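Local coordinates for uncharacterized protein (Mycobacterium tuberculosis CAS/NITR204, PDB 5VYQ), which probably transfers a formyl group from a folate cofactor to the amino group of the nucleotide-linked sugar dTDP-4-amino-4,6-dideoxyglucose, at residues 128-131 and 136-139. Residues are numbered along the deposited sequence; the frame is centred on the assembly and turned at random.
With LI (lithium ion), chain M; FON (N-{[4-({[(6R)-2-amino-5-formyl-4-oxo-1,4,5,6,7,8-hexahydropteridin-6-yl]methyl}amino)phenyl]carbonyl}-L-glutamic acid), chain C.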
loop_
_atom_site.group_PDB
_atom_site.type_symbol
_atom_site.label_atom_id
_atom_site.label_comp_id
_atom_site.label_asym_id
_atom_site.label_seq_id
_atom_site.Cartn_x
_atom_site.Cartn_y
_atom_site.Cartn_z
ATOM N N THR A 128 -23.840 7.033 -15.578
ATOM C CA THR A 128 -24.869 6.968 -16.606
ATOM C C THR A 128 -26.232 7.032 -15.964
ATOM O O THR A 128 -26.467 6.297 -15.019
ATOM C CB THR A 128 -24.759 5.679 -17.438
ATOM O OG1 THR A 128 -23.422 5.562 -17.997
ATOM C CG2 THR A 128 -25.779 5.650 -18.523
ATOM N N ILE A 129 -27.104 7.888 -16.491
ATOM C CA ILE A 129 -28.499 7.925 -16.052
ATOM C C ILE A 129 -29.286 7.348 -17.247
ATOM O O ILE A 129 -29.155 7.802 -18.374
ATOM C CB ILE A 129 -28.948 9.368 -15.779
ATOM C CG1 ILE A 129 -28.102 10.011 -14.691
ATOM C CG2 ILE A 129 -30.414 9.358 -15.356
ATOM C CD1 ILE A 129 -28.391 11.452 -14.348
ATOM N N HIS A 130 -30.098 6.334 -16.985
ATOM C CA HIS A 130 -30.778 5.561 -18.009
ATOM C C HIS A 130 -32.094 4.980 -17.524
ATOM O O HIS A 130 -32.252 4.699 -16.330
ATOM C CB HIS A 130 -29.878 4.447 -18.548
ATOM C CG HIS A 130 -29.602 3.354 -17.561
ATOM N ND1 HIS A 130 -30.372 2.224 -17.480
ATOM C CD2 HIS A 130 -28.623 3.202 -16.645
ATOM C CE1 HIS A 130 -29.911 1.435 -16.520
ATOM N NE2 HIS A 130 -28.822 1.995 -16.040
ATOM N N GLU A 131 -33.009 4.809 -18.470
ATOM C CA GLU A 131 -34.228 4.052 -18.160
ATOM C C GLU A 131 -33.896 2.599 -17.931
ATOM O O GLU A 131 -32.978 2.051 -18.524
ATOM C CB GLU A 131 -35.325 4.185 -19.212
ATOM C CG GLU A 131 -35.933 5.584 -19.221
ATOM C CD GLU A 131 -37.094 5.770 -20.201
ATOM O OE1 GLU A 131 -37.454 4.797 -20.879
ATOM O OE2 GLU A 131 -37.617 6.911 -20.270
ATOM N N LEU A 136 -29.378 -5.693 -16.560
ATOM C CA LEU A 136 -28.650 -4.788 -15.666
ATOM C C LEU A 136 -27.923 -3.688 -16.407
ATOM O O LEU A 136 -27.160 -3.966 -17.341
ATOM C CB LEU A 136 -27.649 -5.596 -14.815
ATOM C CG LEU A 136 -28.194 -6.577 -13.782
ATOM C CD1 LEU A 136 -27.056 -7.285 -13.033
ATOM C CD2 LEU A 136 -29.047 -5.895 -12.732
ATOM N N ASP A 137 -28.173 -2.445 -15.982
ATOM C CA ASP A 137 -27.440 -1.316 -16.473
ATOM C C ASP A 137 -27.487 -1.313 -17.994
ATOM O O ASP A 137 -26.467 -1.268 -18.672
ATOM C CB ASP A 137 -26.022 -1.324 -15.945
ATOM C CG ASP A 137 -25.964 -1.328 -14.429
ATOM O OD1 ASP A 137 -26.825 -0.713 -13.773
ATOM O OD2 ASP A 137 -25.015 -1.912 -13.896
ATOM N N HIS A 138 -28.720 -1.368 -18.495
ATOM C CA HIS A 138 -28.994 -1.546 -19.919
ATOM C C HIS A 138 -30.164 -0.649 -20.212
ATOM O O HIS A 138 -31.004 -0.355 -19.361
ATOM C CB HIS A 138 -29.371 -3.018 -20.115
ATOM C CG HIS A 138 -29.448 -3.458 -21.536
ATOM N ND1 HIS A 138 -30.625 -3.466 -22.252
ATOM C CD2 HIS A 138 -28.509 -4.003 -22.344
ATOM C CE1 HIS A 138 -30.393 -3.951 -23.460
ATOM N NE2 HIS A 138 -29.115 -4.293 -23.533
ATOM N N GLY A 139 -30.322 -0.229 -21.432
ATOM C CA GLY A 139 -31.509 0.626 -21.599
ATOM C C GLY A 139 -31.213 2.058 -22.010
ATOM O O GLY A 139 -30.062 2.493 -22.006
HETATM LI LI LI M . -25.892 -0.294 -11.822
HETATM N N1 FON C . -33.302 -3.603 -11.804
HETATM C C2 FON C . -33.198 -3.873 -13.101
HETATM N NA2 FON C . -34.209 -4.568 -13.697
HETATM N N3 FON C . -32.110 -3.477 -13.781
HETATM C C4 FON C . -31.083 -2.798 -13.213
HETATM O O4 FON C . -30.099 -2.415 -13.890
HETATM C C4A FON C . -31.185 -2.454 -11.785
HETATM N N5 FON C . -30.205 -1.800 -11.019
HETATM C C6 FON C . -30.233 -2.125 -9.584
HETATM C C7 FON C . -31.637 -1.802 -9.066
HETATM N N8 FON C . -32.588 -2.589 -9.812
HETATM C C8A FON C . -32.398 -2.900 -11.108
HETATM C C9 FON C . -29.795 -3.574 -9.277
HETATM N N10 FON C . -28.387 -3.730 -9.627
HETATM C C11 FON C . -26.253 -7.276 -9.204
HETATM C C12 FON C . -25.666 -6.150 -9.782
HETATM C C13 FON C . -26.400 -4.976 -9.911
HETATM C C14 FON C . -27.711 -4.901 -9.455
HETATM C C15 FON C . -28.311 -6.015 -8.878
HETATM C C16 FON C . -27.579 -7.197 -8.759
HETATM C C FON C . -25.423 -8.560 -9.073
HETATM O O FON C . -24.190 -8.593 -9.274
HETATM N N FON C . -26.070 -9.668 -8.699
HETATM C CA FON C . -25.409 -10.947 -8.438
HETATM C CB FON C . -25.717 -11.489 -7.033
HETATM C CG FON C . -25.254 -10.472 -5.984
HETATM C CD FON C . -25.071 -10.974 -4.566
HETATM O OE1 FON C . -24.851 -12.189 -4.378
HETATM O OE2 FON C . -25.100 -10.139 -3.624
HETATM C CT FON C . -25.813 -11.929 -9.498
HETATM O O1 FON C . -25.065 -12.928 -9.620
HETATM O O2 FON C . -26.831 -11.703 -10.198
HETATM C CP1 FON C . -29.350 -1.028 -11.546
HETATM O O3 FON C . -28.480 -0.480 -10.878
HETATM O O HOH W 1 -26.104 -2.412 -11.606
#
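The imidazole of His130 meets the backbone of Asp137 and His138 obliquely, NE2 standing 3.6 Å from Asp137 CA and CE1 3.6 Å from His138 N. With CG between its backbone N and carbonyl carbon (chi1 69°), the ring swings toward the loop, and ND1 donates to Glu131 O at 2.8 Å. That acceptor lies close to the ring plane, which helps to fix the ring's rotation; on the acceptor side, ND1 sits 61° out of the carbonyl plane. The imidazole and the Asp137 carboxylate stand almost perpendicular, 87° apart, and cross without a hydrogen bond, His130 NE2 lying 4.1 Å from Asp137 OD1. Gly139 passes beside the strand end, its CA 3.7 Å from Glu131 O. The Asp137 side chain itself points away from the strand, into the active site. OD1 binds lithium at 2.2 Å, a site shared with His102, while OD2 accepts from Gly111 N and from a water that also bonds O3 and N10 of the folinic acid. Asp137 N donates almost straight to the pterin O4 at 2.8 Å, and both Leu136 methyls pack on the folinic acid. The contact packs His130 of strand 125-131 against the loop leading to strand 141-147, consistent with the Asn-His-Asp active site of the formyltransferase fold, to which Asn100, His102 and Asp137 probably correspond.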